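Local coordinates for deoxyribodipyrimidine photo-lyase (Oryza sativa Japonica Group, PDB 3UMV), which repairs ultraviolet-damaged DNA in plants, using light and a bound FAD to split cyclobutane pyrimidine dimers back into separate pyrimidines, at residues 168-173 and 326-331; 178-183 and 189-194; 247-252 and 291-296; 266-271 and 313-318. One frame throughout, in Å; residues are numbered along the deposited sequence.

Contact 1 (168-173 and 326-331); sequences AHNVVP and LADNFC
At the seam between the photolyase alpha/beta domain and the FAD-binding helical region, Asn170 and Asp328 meet through a single hydrogen bond. Asn170 lies in the loop that leaves strand 162-166 of the sheet, while Asp328 sits on the long helix 310-333. The backbones stay well apart, with 8.3 Å between Asn170 CA and Asp328 CA, and two polar side chains bridge the distance. ND2 of Asn170 donates to OD1 of Asp328 at 3.0 Å, with an N-H...O angle of 164°. The acceptor lies close to the plane of the amide, but the carboxylate is turned almost perpendicular to it, at 80°. The N-H meets OD1 on its anti side, 32° out of the carboxylate plane. With CG anti to its carbonyl carbon, the Asn170 side chain is directed toward the helix and meets Asp328 at a slant.

Both groups are buried, and each has a charged partner close by: Asp167 OD2 also accepts from ND2, and Arg46 forms a salt bridge with Asp328 OD1. The loop is tied to the same helix one turn earlier, where the carboxylate of Glu325 takes the backbone N-H groups of Val171 and Val172. The side chain of Asp328 is about 9 Å from the bound FAD. The amide oxygen of Asn170 stays farther from the carboxylate than its nitrogen does, with OD1 3.7 Å from Asp328 OD1.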
# COMPACT_ATOMS: atom_id res chain seq x y z
N ALA A 168 -7.12 8.88 -5.13
CA ALA A 168 -5.96 9.11 -5.97
C ALA A 168 -5.14 7.84 -6.15
O ALA A 168 -4.15 7.84 -6.89
CB ALA A 168 -5.07 10.21 -5.37
N HIS A 169 -5.53 6.77 -5.48
CA HIS A 169 -4.72 5.55 -5.46
C HIS A 169 -5.20 4.49 -6.45
O HIS A 169 -4.41 3.72 -7.00
CB HIS A 169 -4.71 4.94 -4.06
CG HIS A 169 -3.43 4.24 -3.71
ND1 HIS A 169 -2.28 4.92 -3.35
CD2 HIS A 169 -3.13 2.93 -3.65
CE1 HIS A 169 -1.33 4.05 -3.09
NE2 HIS A 169 -1.82 2.83 -3.26
N ASN A 170 -6.50 4.43 -6.68
CA ASN A 170 -7.07 3.40 -7.52
C ASN A 170 -7.39 3.96 -8.92
O ASN A 170 -7.73 5.13 -9.04
CB ASN A 170 -8.34 2.84 -6.90
CG ASN A 170 -8.07 2.10 -5.60
OD1 ASN A 170 -7.29 1.15 -5.57
ND2 ASN A 170 -8.68 2.56 -4.50
N VAL A 171 -7.27 3.12 -9.95
CA VAL A 171 -7.66 3.52 -11.30
C VAL A 171 -9.15 3.78 -11.33
O VAL A 171 -9.60 4.82 -11.83
CB VAL A 171 -7.32 2.43 -12.36
CG1 VAL A 171 -7.73 2.90 -13.74
CG2 VAL A 171 -5.82 2.12 -12.33
N VAL A 172 -9.93 2.83 -10.82
CA VAL A 172 -11.36 3.01 -10.73
C VAL A 172 -11.67 3.37 -9.28
O VAL A 172 -11.29 2.63 -8.36
CB VAL A 172 -12.12 1.73 -11.13
CG1 VAL A 172 -13.63 1.96 -11.09
CG2 VAL A 172 -11.71 1.26 -12.54
N PRO A 173 -12.34 4.50 -9.04
CA PRO A 173 -12.63 4.91 -7.66
C PRO A 173 -13.26 3.80 -6.85
O PRO A 173 -14.14 3.10 -7.36
CB PRO A 173 -13.61 6.07 -7.85
CG PRO A 173 -13.25 6.63 -9.19
CD PRO A 173 -12.80 5.49 -10.04
N LEU A 326 -8.91 -4.90 -5.72
CA LEU A 326 -9.79 -5.81 -5.00
C LEU A 326 -9.48 -5.76 -3.50
O LEU A 326 -10.39 -5.89 -2.68
CB LEU A 326 -9.66 -7.24 -5.53
CG LEU A 326 -10.40 -8.31 -4.71
CD1 LEU A 326 -11.92 -8.12 -4.72
CD2 LEU A 326 -10.02 -9.67 -5.23
N ALA A 327 -8.21 -5.57 -3.14
CA ALA A 327 -7.87 -5.45 -1.73
C ALA A 327 -8.44 -4.18 -1.12
O ALA A 327 -8.89 -4.22 0.03
CB ALA A 327 -6.35 -5.54 -1.50
N ASP A 328 -8.39 -3.06 -1.85
CA ASP A 328 -9.05 -1.83 -1.37
C ASP A 328 -10.56 -2.05 -1.22
O ASP A 328 -11.18 -1.63 -0.23
CB ASP A 328 -8.76 -0.61 -2.27
CG ASP A 328 -7.64 0.28 -1.72
OD1 ASP A 328 -7.69 1.53 -1.90
OD2 ASP A 328 -6.72 -0.27 -1.08
N ASN A 329 -11.15 -2.71 -2.21
CA ASN A 329 -12.57 -3.03 -2.17
C ASN A 329 -12.90 -3.75 -0.86
O ASN A 329 -13.83 -3.37 -0.15
CB ASN A 329 -12.94 -3.90 -3.36
CG ASN A 329 -14.33 -4.49 -3.25
OD1 ASN A 329 -14.48 -5.64 -2.83
ND2 ASN A 329 -15.34 -3.71 -3.58
N PHE A 330 -12.10 -4.76 -0.53
CA PHE A 330 -12.39 -5.56 0.64
C PHE A 330 -12.25 -4.76 1.92
O PHE A 330 -13.15 -4.76 2.77
CB PHE A 330 -11.51 -6.80 0.68
CG PHE A 330 -11.72 -7.63 1.91
CD1 PHE A 330 -12.83 -8.45 2.03
CD2 PHE A 330 -10.80 -7.59 2.94
CE1 PHE A 330 -13.02 -9.22 3.17
CE2 PHE A 330 -10.99 -8.37 4.09
CZ PHE A 330 -12.09 -9.17 4.20
N CYS A 331 -11.13 -4.07 2.09
CA CYS A 331 -10.93 -3.33 3.32
C CYS A 331 -11.93 -2.17 3.47
O CYS A 331 -12.36 -1.85 4.58
CB CYS A 331 -9.48 -2.83 3.44
SG CYS A 331 -8.26 -4.15 3.52

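Contact 2 (178-183 and 189-194); sequences SAKMEY and RGKVSK
Lys191 NZ and Glu182 OE1 form a salt bridge 2.7 Å long, the ammonium reaching the carboxylate oxygen on its syn side. The same oxygen also accepts from Ser178 OG, at 2.6 Å and through its anti lone pair, and from Lys180 NZ at 3.2 Å, which comes in from above the carboxylate plane. Three donors thus share one oxygen, while Glu182 OE2 is hydrogen-bonded to Thr187 OG1. The two ammonium groups are brought within 3.2 Å of each other, Lys180 NZ to Lys191 NZ; the shared carboxylate probably offsets much of their mutual repulsion, and a water that accepts from both NZ atoms joins them. A second water links Lys191 NZ to the backbone N of Ala179.

This salt-bridge network joins the loop after helix 174-177 to helix 185-193, a local closure within the DNA photolyase family region. Its loop side is shaped by an ST turn, in which Ser178 OG accepts from Lys180 N at 3.2 Å. Lys191 runs out from the helix with its chain extended beyond CG, whereas Glu182 folds at chi2 (-66°) to present OE1 to all three donors. A glutamine at Glu182 would probably leave the two lysine charges close together without the carboxylate that balances them.

Apolar contact is slight: Lys191 CD passes 4.1 Å from Ser178 CB. The salt bridge also brings Lys191 CE to 3.2 Å from Glu182 OE1. On the far side of the loop, Asn329 of helix 310-333 hydrogen-bonds to Lys180 O and Glu182 N.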
# COMPACT_ATOMS: atom_id res chain seq x y z
N SER A 178 -17.28 -1.02 -7.28
CA SER A 178 -18.37 -1.86 -6.83
C SER A 178 -19.05 -1.18 -5.66
O SER A 178 -18.44 -0.36 -4.95
CB SER A 178 -17.88 -3.25 -6.41
OG SER A 178 -18.97 -4.08 -6.05
N ALA A 179 -20.33 -1.48 -5.49
CA ALA A 179 -21.10 -0.96 -4.37
C ALA A 179 -21.00 -1.89 -3.17
O ALA A 179 -21.55 -1.60 -2.11
CB ALA A 179 -22.57 -0.77 -4.78
N LYS A 180 -20.29 -3.01 -3.33
CA LYS A 180 -20.19 -3.97 -2.24
C LYS A 180 -18.85 -4.71 -2.24
O LYS A 180 -18.11 -4.62 -3.21
CB LYS A 180 -21.35 -4.97 -2.28
CG LYS A 180 -21.37 -5.87 -3.51
CD LYS A 180 -22.43 -6.94 -3.36
CE LYS A 180 -22.10 -8.17 -4.19
NZ LYS A 180 -21.76 -7.80 -5.59
N MET A 181 -18.55 -5.41 -1.15
CA MET A 181 -17.36 -6.24 -1.13
C MET A 181 -17.57 -7.40 -2.10
O MET A 181 -18.60 -8.07 -2.07
CB MET A 181 -17.05 -6.75 0.30
CG MET A 181 -18.00 -7.79 0.83
SD MET A 181 -17.48 -8.44 2.46
CE MET A 181 -18.42 -7.35 3.52
N GLU A 182 -16.60 -7.61 -2.99
CA GLU A 182 -16.73 -8.65 -4.00
C GLU A 182 -16.17 -9.99 -3.54
O GLU A 182 -15.22 -10.03 -2.76
CB GLU A 182 -16.03 -8.21 -5.28
CG GLU A 182 -16.73 -7.06 -6.00
CD GLU A 182 -18.08 -7.45 -6.52
OE1 GLU A 182 -18.99 -6.60 -6.50
OE2 GLU A 182 -18.22 -8.62 -6.96
N TYR A 183 -16.75 -11.08 -4.03
CA TYR A 183 -16.28 -12.41 -3.64
C TYR A 183 -14.83 -12.70 -4.08
O TYR A 183 -14.04 -13.27 -3.32
CB TYR A 183 -17.22 -13.51 -4.16
CG TYR A 183 -16.74 -14.87 -3.72
CD1 TYR A 183 -15.93 -15.65 -4.54
CD2 TYR A 183 -17.05 -15.35 -2.45
CE1 TYR A 183 -15.47 -16.88 -4.12
CE2 TYR A 183 -16.59 -16.57 -2.03
CZ TYR A 183 -15.80 -17.33 -2.85
OH TYR A 183 -15.34 -18.56 -2.42
N ARG A 189 -13.36 -8.19 -11.42
CA ARG A 189 -12.97 -7.88 -12.80
C ARG A 189 -14.18 -7.63 -13.70
O ARG A 189 -14.15 -6.77 -14.58
CB ARG A 189 -12.12 -9.02 -13.37
CG ARG A 189 -11.51 -8.77 -14.74
CD ARG A 189 -10.87 -10.06 -15.26
NE ARG A 189 -10.00 -10.68 -14.25
CZ ARG A 189 -10.19 -11.88 -13.73
NH1 ARG A 189 -9.34 -12.36 -12.82
NH2 ARG A 189 -11.22 -12.63 -14.11
N GLY A 190 -15.25 -8.39 -13.48
CA GLY A 190 -16.45 -8.23 -14.28
C GLY A 190 -16.96 -6.80 -14.20
O GLY A 190 -17.39 -6.23 -15.20
N LYS A 191 -16.88 -6.21 -13.02
CA LYS A 191 -17.36 -4.84 -12.85
C LYS A 191 -16.41 -3.78 -13.38
O LYS A 191 -16.82 -2.87 -14.10
CB LYS A 191 -17.75 -4.58 -11.39
CG LYS A 191 -18.98 -5.39 -10.99
CD LYS A 191 -19.58 -4.95 -9.67
CE LYS A 191 -20.61 -5.96 -9.23
NZ LYS A 191 -21.11 -5.69 -7.87
N VAL A 192 -15.12 -3.89 -13.05
CA VAL A 192 -14.18 -2.85 -13.45
C VAL A 192 -13.83 -2.86 -14.94
O VAL A 192 -13.55 -1.81 -15.52
CB VAL A 192 -12.90 -2.83 -12.56
CG1 VAL A 192 -13.27 -2.51 -11.12
CG2 VAL A 192 -12.16 -4.15 -12.63
N SER A 193 -13.83 -4.03 -15.57
CA SER A 193 -13.47 -4.09 -16.98
C SER A 193 -14.45 -3.27 -17.81
O SER A 193 -14.07 -2.70 -18.84
CB SER A 193 -13.39 -5.54 -17.47
OG SER A 193 -14.65 -6.18 -17.36
N LYS A 194 -15.70 -3.18 -17.36
CA LYS A 194 -16.73 -2.39 -18.04
C LYS A 194 -16.46 -0.89 -18.07
O LYS A 194 -16.91 -0.19 -18.99
CB LYS A 194 -18.08 -2.63 -17.39
CG LYS A 194 -18.64 -4.02 -17.61
CD LYS A 194 -19.95 -4.18 -16.86
CE LYS A 194 -20.54 -5.56 -17.05
NZ LYS A 194 -21.80 -5.68 -16.27
O HOH W 1 -22.10 -2.94 -7.50
O HOH W 2 -23.55 -6.70 -7.66

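Contact 3 (247-252 and 291-296); sequences EAAIEA and GHISAQ
Ala249, on helix 246-254, turns its methyl group toward the linker between helices 285-290 and 295-305. Its CB rests 3.8 Å from Ile293 CB and 4.1 Å from His292 CB, so this one small side chain meets two successive residues of the linker. Its own carbonyl is touched in turn, since Ile293 CD1 comes within 3.8 Å of Ala249 O. One residue on, Ile250 adds a looser apolar contact at the margin, where its CG1 lies 4.3 Å from Ile293 CD1. CD1 is brought there by the CG1 branch of Ile293, set anti to the backbone N (chi1 -165°). No hydrogen bond crosses between the segments; the contact is purely van der Waals.

The linker is held at both ends. Gly291, with positive phi, closes helix 285-290 in a Schellman motif, and Ser294 is the N-cap of helix 295-305, its OG accepting from Arg297 N. Tyr287 of helix 285-290 packs against Ala248, Ala249 and Ala252, and Leu288 against Ile293, so helix 246-254 packs on Tyr287 of helix 285-290 as well as on the linker that follows it.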
# COMPACT_ATOMS: atom_id res chain seq x y z
N GLU A 247 11.26 9.94 -8.27
CA GLU A 247 12.31 9.82 -9.27
C GLU A 247 12.79 8.37 -9.38
O GLU A 247 12.88 7.83 -10.48
CB GLU A 247 13.46 10.78 -8.93
CG GLU A 247 14.56 10.87 -9.97
CD GLU A 247 15.42 12.11 -9.77
OE1 GLU A 247 14.85 13.18 -9.45
OE2 GLU A 247 16.65 12.02 -9.94
N ALA A 248 13.09 7.74 -8.25
CA ALA A 248 13.54 6.35 -8.25
C ALA A 248 12.43 5.40 -8.68
O ALA A 248 12.70 4.34 -9.25
CB ALA A 248 14.07 5.96 -6.87
N ALA A 249 11.18 5.77 -8.39
CA ALA A 249 10.03 4.91 -8.72
C ALA A 249 9.83 4.81 -10.23
O ALA A 249 9.60 3.73 -10.78
CB ALA A 249 8.74 5.42 -8.03
N ILE A 250 9.89 5.95 -10.90
CA ILE A 250 9.74 5.98 -12.35
C ILE A 250 10.89 5.23 -13.01
O ILE A 250 10.69 4.53 -13.99
CB ILE A 250 9.61 7.42 -12.87
CG1 ILE A 250 8.36 8.06 -12.28
CG2 ILE A 250 9.55 7.44 -14.40
CD1 ILE A 250 8.37 9.57 -12.31
N GLU A 251 12.09 5.37 -12.44
CA GLU A 251 13.24 4.62 -12.94
C GLU A 251 13.03 3.10 -12.82
O GLU A 251 13.42 2.35 -13.71
CB GLU A 251 14.53 5.06 -12.22
CG GLU A 251 15.80 4.33 -12.67
CD GLU A 251 16.31 4.79 -14.02
OE1 GLU A 251 17.14 4.07 -14.62
OE2 GLU A 251 15.89 5.88 -14.49
N ALA A 252 12.39 2.66 -11.73
CA ALA A 252 12.10 1.24 -11.53
C ALA A 252 11.09 0.74 -12.56
O ALA A 252 11.16 -0.40 -13.02
CB ALA A 252 11.57 0.99 -10.12
N GLY A 291 2.74 5.44 -2.39
CA GLY A 291 2.24 6.33 -3.42
C GLY A 291 3.31 7.17 -4.09
O GLY A 291 3.01 8.25 -4.62
N HIS A 292 4.56 6.69 -4.09
CA HIS A 292 5.63 7.39 -4.82
C HIS A 292 5.39 7.34 -6.32
O HIS A 292 5.90 8.18 -7.08
CB HIS A 292 6.99 6.75 -4.56
CG HIS A 292 7.46 6.85 -3.15
ND1 HIS A 292 6.99 7.79 -2.26
CD2 HIS A 292 8.39 6.14 -2.47
CE1 HIS A 292 7.58 7.63 -1.09
NE2 HIS A 292 8.46 6.64 -1.20
N ILE A 293 4.61 6.36 -6.74
CA ILE A 293 4.23 6.25 -8.14
C ILE A 293 2.78 5.86 -8.19
O ILE A 293 2.29 5.08 -7.37
CB ILE A 293 5.10 5.23 -8.92
CG1 ILE A 293 4.92 5.44 -10.43
CG2 ILE A 293 4.77 3.81 -8.51
CD1 ILE A 293 5.95 4.69 -11.26
N SER A 294 2.07 6.45 -9.15
CA SER A 294 0.65 6.19 -9.34
C SER A 294 0.45 4.80 -9.97
O SER A 294 1.13 4.45 -10.94
CB SER A 294 0.10 7.27 -10.27
OG SER A 294 -1.11 6.85 -10.89
N ALA A 295 -0.47 4.00 -9.44
CA ALA A 295 -0.77 2.71 -10.06
C ALA A 295 -1.34 2.92 -11.47
O ALA A 295 -1.10 2.11 -12.36
CB ALA A 295 -1.73 1.90 -9.23
N GLN A 296 -2.12 3.99 -11.63
CA GLN A 296 -2.67 4.38 -12.93
C GLN A 296 -1.53 4.71 -13.91
O GLN A 296 -1.57 4.26 -15.06
CB GLN A 296 -3.63 5.57 -12.75
CG GLN A 296 -4.31 6.04 -14.03
CD GLN A 296 -5.53 6.91 -13.74
OE1 GLN A 296 -6.09 6.89 -12.63
NE2 GLN A 296 -5.95 7.67 -14.73

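Contact 4 (266-271 and 313-318); sequences KSYETD and VDAFLE. With FAD (flavin-adenine dinucleotide), chain I.
Tyr268 and Phe316 form an edge-to-face (T-shaped) aromatic pair in the FAD pocket. The edge of Phe316 is directed at a face of Tyr268, with ring planes at 88° and centroids 5.7 Å apart; Phe316 CD2 stands over that face, offset toward its rim. Both rings reach the cofactor. Each has CG anti to its backbone N (chi1 -178° for Tyr268), which lays the tyrosine side chain alongside helix 310-333, with its hydroxyl toward the diphosphate.

The polar interaction is made with FAD. Tyr268 OH donates to the phosphate oxygen O1A at 2.6 Å, and O1A lies in the plane of the ring at its edge. Phe316 meets the cofactor by carbon contact alone, its CE2 being 3.8 Å from FAD C5B. Ser282, Gly283, Ser285, Lys390, Asn421 and Asp427 supply further hydrogen bonds to FAD. A phenylalanine in place of Tyr268 lacks the hydroxyl and would probably leave phosphate oxygen O1A without this donor.

Apolar packing fills in the rest. Tyr268 CE2 lies 3.5 Å from Phe316 CA and 3.9 Å from Phe316 CB, both displaced to one side of the ring plane, while Ala315 C lies at the ring's edge. Beside it, Glu269 CG packs 3.8 Å from Ala315 CB, the methyl group resting on the aliphatic part of an extended glutamate.

The short helix 268-271 is thus laid against helix 310-333, with Tyr268 also touching Ser312 and Glu319. Val313 and Leu317, which point away from helix 268-271, pack on helix 295-305, and Phe316 also meets the ring of Phe260.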
# COMPACT_ATOMS: atom_id res chain seq x y z
N LYS A 266 8.90 -8.99 -20.33
CA LYS A 266 8.65 -10.12 -21.22
C LYS A 266 8.42 -11.45 -20.51
O LYS A 266 7.49 -12.18 -20.85
CB LYS A 266 9.77 -10.27 -22.25
CG LYS A 266 9.51 -9.47 -23.50
CD LYS A 266 10.39 -9.93 -24.65
CE LYS A 266 9.87 -9.38 -25.96
NZ LYS A 266 9.40 -7.99 -25.78
N SER A 267 9.27 -11.77 -19.55
CA SER A 267 9.17 -13.06 -18.89
C SER A 267 8.19 -13.08 -17.70
O SER A 267 8.11 -14.08 -17.00
CB SER A 267 10.55 -13.53 -18.45
N TYR A 268 7.43 -12.00 -17.51
CA TYR A 268 6.63 -11.84 -16.28
C TYR A 268 5.62 -12.96 -16.04
O TYR A 268 5.57 -13.55 -14.97
CB TYR A 268 5.92 -10.49 -16.23
CG TYR A 268 5.14 -10.27 -14.95
CD1 TYR A 268 5.79 -10.03 -13.75
CD2 TYR A 268 3.75 -10.34 -14.94
CE1 TYR A 268 5.08 -9.84 -12.57
CE2 TYR A 268 3.03 -10.16 -13.77
CZ TYR A 268 3.70 -9.91 -12.60
OH TYR A 268 2.98 -9.73 -11.44
N GLU A 269 4.78 -13.26 -17.03
CA GLU A 269 3.74 -14.25 -16.80
C GLU A 269 4.33 -15.62 -16.42
O GLU A 269 3.74 -16.34 -15.62
CB GLU A 269 2.82 -14.39 -18.00
CG GLU A 269 1.57 -15.21 -17.69
CD GLU A 269 0.71 -15.48 -18.90
OE1 GLU A 269 -0.53 -15.42 -18.78
OE2 GLU A 269 1.27 -15.77 -19.98
N THR A 270 5.48 -15.96 -16.99
CA THR A 270 6.03 -17.29 -16.78
C THR A 270 7.07 -17.37 -15.66
O THR A 270 7.46 -18.47 -15.25
CB THR A 270 6.62 -17.89 -18.09
OG1 THR A 270 7.58 -16.98 -18.65
CG2 THR A 270 5.52 -18.15 -19.11
N ASP A 271 7.51 -16.22 -15.16
CA ASP A 271 8.54 -16.21 -14.12
C ASP A 271 8.10 -15.67 -12.76
O ASP A 271 8.76 -15.92 -11.75
CB ASP A 271 9.78 -15.45 -14.61
CG ASP A 271 10.56 -16.23 -15.67
OD1 ASP A 271 11.37 -15.61 -16.40
OD2 ASP A 271 10.37 -17.46 -15.77
N VAL A 313 2.02 -8.57 -20.27
CA VAL A 313 1.40 -7.31 -19.89
C VAL A 313 -0.00 -7.53 -19.34
O VAL A 313 -0.36 -6.94 -18.33
CB VAL A 313 1.39 -6.30 -21.05
CG1 VAL A 313 0.43 -5.16 -20.74
CG2 VAL A 313 2.80 -5.78 -21.29
N ASP A 314 -0.79 -8.37 -20.00
CA ASP A 314 -2.12 -8.72 -19.49
C ASP A 314 -2.05 -9.26 -18.05
O ASP A 314 -2.85 -8.89 -17.19
CB ASP A 314 -2.82 -9.72 -20.41
CG ASP A 314 -3.30 -9.09 -21.71
OD1 ASP A 314 -3.97 -9.78 -22.51
OD2 ASP A 314 -3.02 -7.89 -21.93
N ALA A 315 -1.07 -10.13 -17.79
CA ALA A 315 -0.92 -10.73 -16.47
C ALA A 315 -0.49 -9.69 -15.43
O ALA A 315 -0.99 -9.68 -14.31
CB ALA A 315 0.08 -11.87 -16.54
N PHE A 316 0.43 -8.82 -15.82
CA PHE A 316 0.85 -7.71 -14.97
C PHE A 316 -0.33 -6.80 -14.59
O PHE A 316 -0.54 -6.52 -13.41
CB PHE A 316 1.94 -6.90 -15.68
CG PHE A 316 2.42 -5.70 -14.91
CD1 PHE A 316 2.27 -4.43 -15.43
CD2 PHE A 316 3.03 -5.85 -13.67
CE1 PHE A 316 2.72 -3.31 -14.74
CE2 PHE A 316 3.49 -4.74 -12.97
CZ PHE A 316 3.32 -3.47 -13.51
N LEU A 317 -1.09 -6.37 -15.59
CA LEU A 317 -2.28 -5.54 -15.36
C LEU A 317 -3.32 -6.22 -14.46
O LEU A 317 -4.01 -5.55 -13.70
CB LEU A 317 -2.90 -5.15 -16.71
CG LEU A 317 -2.17 -4.04 -17.47
CD1 LEU A 317 -2.63 -3.98 -18.94
CD2 LEU A 317 -2.34 -2.70 -16.77
N GLU A 318 -3.44 -7.55 -14.54
CA GLU A 318 -4.35 -8.28 -13.66
C GLU A 318 -3.94 -8.13 -12.18
O GLU A 318 -4.78 -7.90 -11.30
CB GLU A 318 -4.43 -9.76 -14.08
CG GLU A 318 -5.14 -10.70 -13.09
CD GLU A 318 -6.64 -10.45 -12.98
OE1 GLU A 318 -7.24 -10.89 -11.97
OE2 GLU A 318 -7.22 -9.83 -13.89
PA FAD I . 4.50 -7.89 -8.98
O1A FAD I . 4.27 -9.34 -9.27
O2A FAD I . 5.44 -7.20 -9.92
O5B FAD I . 3.07 -7.16 -8.95
C5B FAD I . 2.91 -5.82 -9.35
C4B FAD I . 1.88 -5.12 -8.45
O4B FAD I . 0.62 -5.78 -8.49
C3B FAD I . 2.29 -5.15 -6.99
O3B FAD I . 3.18 -4.11 -6.68
C2B FAD I . 0.96 -4.96 -6.32
O2B FAD I . 0.57 -3.60 -6.42
C1B FAD I . 0.04 -5.75 -7.20
N9A FAD I . -0.14 -7.12 -6.69
C8A FAD I . 0.56 -8.25 -7.03
N7A FAD I . 0.06 -9.28 -6.32
C5A FAD I . -0.94 -8.82 -5.52
C6A FAD I . -1.81 -9.42 -4.60
N6A FAD I . -1.83 -10.74 -4.40
N1A FAD I . -2.75 -8.65 -3.94
C2A FAD I . -2.84 -7.31 -4.20
N3A FAD I . -1.98 -6.72 -5.11
C4A FAD I . -1.07 -7.47 -5.76
N1 FAD I . 1.24 -6.75 -1.09
C2 FAD I . 1.56 -5.51 -0.63
O2 FAD I . 1.57 -4.59 -1.44
N3 FAD I . 1.84 -5.30 0.71
C4 FAD I . 1.81 -6.36 1.61
O4 FAD I . 2.07 -6.17 2.80
C4X FAD I . 1.47 -7.62 1.13
N5 FAD I . 1.44 -8.71 1.97
C5X FAD I . 1.08 -9.95 1.48
C6 FAD I . 1.02 -11.05 2.35
C7 FAD I . 0.66 -12.31 1.86
C7M FAD I . 0.59 -13.48 2.81
C8 FAD I . 0.38 -12.46 0.50
C8M FAD I . -0.01 -13.79 -0.09
C9 FAD I . 0.45 -11.37 -0.35
C9A FAD I . 0.80 -10.12 0.14
N10 FAD I . 0.87 -9.04 -0.71
C10 FAD I . 1.20 -7.81 -0.21
C1' FAD I . 0.57 -9.17 -2.20
C2' FAD I . 1.83 -9.49 -3.08
O2' FAD I . 2.63 -10.57 -2.59
C3' FAD I . 2.76 -8.28 -3.31
O3' FAD I . 1.99 -7.19 -3.75
C4' FAD I . 3.85 -8.55 -4.34
O4' FAD I . 4.64 -9.65 -3.93
C5' FAD I . 4.69 -7.28 -4.49
O5' FAD I . 5.89 -7.44 -5.21
P FAD I . 6.02 -6.79 -6.67
O1P FAD I . 5.62 -5.33 -6.64
O2P FAD I . 7.42 -7.01 -7.18
O3P FAD I . 4.97 -7.75 -7.42

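Overall arrangement
From the N terminus, contact 1 opens first, in the loop after strand 162-166, and closes last, on helix 310-333, so the other three nest inside its loop. Contact 2 is a short local closure, complete before contacts 3 and 4 begin. These two cross: 247-252, 266-271, 291-296 and 313-318 alternate along the chain. Helix 310-333 serves both contact 1 and contact 4, linking the edge of the alpha/beta domain with the FAD pocket. It also receives contact 2, through Asn329 of contact 1 and an Arg189–Glu318 salt bridge to contact 4. Contact 3 meets contact 1 by packing, Val171 against Gln296.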